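Local coordinates for aminotransferase, class III (Deinococcus radiodurans, PDB 3I4J), which probably works as a pyridoxal-phosphate-dependent transaminase of the class-III family, moving amino groups between substrates, at residues A377-K381 against R382-T386. The protein carries 1 engineered substitution. Sequence-based numbering, arbitrary orientation.
Sequences AAALK and RGLIT
A Schellman motif ends helix 372-382, where Ala379 and Leu380 meet the outgoing chain at Leu384, Gly383 and Ile385. Gly383 breaks the helical path with a positive phi of 97°, reached here by a residue with no side chain to meet the carbonyl oxygen before it. Two bonds then reach back into the last turn. Leu384 N donates to Ala379 O at 2.8 Å, coming in above the carbonyl plane, and Gly383 N reaches Leu380 O at 2.7 Å, well above the plane of that second carbonyl. One regular helical bond precedes them, Arg382 N to Ala378 O at 3.2 Å; the same N-H makes a weak, bent bond to Ala379 O (N-H...O angle 120°). The apolar closure beneath the turn is modest: the methyl of Ala379 sits 4.0 Å from Leu384 CB, and both side chains also pack on helix 411-428. Beyond it, Leu380 and Ile385 run alongside each other, their CD1 methyls 3.6 Å apart. In Leu380 CB points away from the outgoing chain, but with CG anti to the backbone nitrogen (chi1 -173°) the branch brings CD1 back; both side chains touch Tyr31. Arg382 forms a salt bridge with Asp427, and Gly383 and Ile385 form backbone hydrogen bonds with Leu32. Leu380 O takes two donors, Gly383 N and Arg29, so the carbonyls of Ala378, Ala379 and Leu380 are satisfied although the helix has stopped.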
loop_
_atom_site.group_PDB
_atom_site.type_symbol
_atom_site.label_atom_id
_atom_site.label_comp_id
_atom_site.label_asym_id
_atom_site.label_seq_id
_atom_site.Cartn_x
_atom_site.Cartn_y
_atom_site.Cartn_z
ATOM N N ALA C 377 21.911 18.119 -2.539
ATOM C CA ALA C 377 22.116 18.627 -1.188
ATOM C C ALA C 377 22.249 20.144 -1.227
ATOM O O ALA C 377 21.679 20.848 -0.389
ATOM C CB ALA C 377 23.368 18.005 -0.579
ATOM N N ALA C 378 23.002 20.642 -2.206
ATOM C CA ALA C 378 23.207 22.076 -2.358
ATOM C C ALA C 378 21.880 22.755 -2.673
ATOM O O ALA C 378 21.602 23.853 -2.187
ATOM C CB ALA C 378 24.217 22.349 -3.467
ATOM N N ALA C 379 21.059 22.092 -3.484
ATOM C CA ALA C 379 19.753 22.625 -3.850
ATOM C C ALA C 379 18.883 22.722 -2.601
ATOM O O ALA C 379 18.216 23.733 -2.367
ATOM C CB ALA C 379 19.089 21.721 -4.880
ATOM N N LEU C 380 18.893 21.664 -1.797
ATOM C CA LEU C 380 18.103 21.637 -0.575
ATOM C C LEU C 380 18.517 22.806 0.313
ATOM O O LEU C 380 17.672 23.513 0.858
ATOM C CB LEU C 380 18.313 20.315 0.171
ATOM C CG LEU C 380 17.410 20.086 1.387
ATOM C CD1 LEU C 380 15.961 20.050 0.940
ATOM C CD2 LEU C 380 17.783 18.783 2.074
ATOM N N LYS C 381 19.828 23.001 0.439
ATOM C CA LYS C 381 20.388 24.080 1.246
ATOM C C LYS C 381 19.769 25.413 0.834
ATOM O O LYS C 381 19.474 26.260 1.680
ATOM C CB LYS C 381 21.904 24.141 1.051
ATOM C CG LYS C 381 22.708 24.366 2.323
ATOM C CD LYS C 381 22.640 23.148 3.233
ATOM C CE LYS C 381 23.624 23.257 4.390
ATOM N NZ LYS C 381 23.360 24.444 5.254
ATOM N N ARG C 382 19.576 25.592 -0.473
ATOM C CA ARG C 382 18.991 26.822 -1.002
ATOM C C ARG C 382 17.471 26.821 -0.983
ATOM O O ARG C 382 16.839 27.824 -1.314
ATOM C CB ARG C 382 19.484 27.074 -2.428
ATOM C CG ARG C 382 20.876 27.672 -2.489
ATOM C CD ARG C 382 21.417 27.685 -3.906
ATOM N NE ARG C 382 22.730 28.319 -3.969
ATOM C CZ ARG C 382 22.929 29.628 -4.071
ATOM N NH1 ARG C 382 21.900 30.462 -4.131
ATOM N NH2 ARG C 382 24.163 30.104 -4.106
ATOM N N GLY C 383 16.877 25.695 -0.608
ATOM C CA GLY C 383 15.429 25.635 -0.543
ATOM C C GLY C 383 14.745 25.045 -1.761
ATOM O O GLY C 383 13.619 25.421 -2.087
ATOM N N LEU C 384 15.422 24.125 -2.436
ATOM C CA LEU C 384 14.854 23.474 -3.611
ATOM C C LEU C 384 14.838 21.959 -3.429
ATOM O O LEU C 384 15.874 21.343 -3.183
ATOM C CB LEU C 384 15.655 23.823 -4.870
ATOM C CG LEU C 384 15.174 23.132 -6.155
ATOM C CD1 LEU C 384 13.755 23.579 -6.475
ATOM C CD2 LEU C 384 16.117 23.465 -7.309
ATOM N N ILE C 385 13.653 21.368 -3.550
ATOM C CA ILE C 385 13.484 19.927 -3.420
ATOM C C ILE C 385 13.668 19.270 -4.789
ATOM O O ILE C 385 13.083 19.716 -5.777
ATOM C CB ILE C 385 12.061 19.564 -2.923
ATOM C CG1 ILE C 385 11.758 20.264 -1.595
ATOM C CG2 ILE C 385 11.934 18.051 -2.773
ATOM C CD1 ILE C 385 12.681 19.867 -0.469
ATOM N N THR C 386 14.486 18.223 -4.842
ATOM C CA THR C 386 14.711 17.480 -6.078
ATOM C C THR C 386 14.392 16.014 -5.787
ATOM O O THR C 386 14.178 15.644 -4.633
ATOM C CB THR C 386 16.168 17.619 -6.582
ATOM O OG1 THR C 386 17.078 17.187 -5.567
ATOM C CG2 THR C 386 16.464 19.062 -6.947
#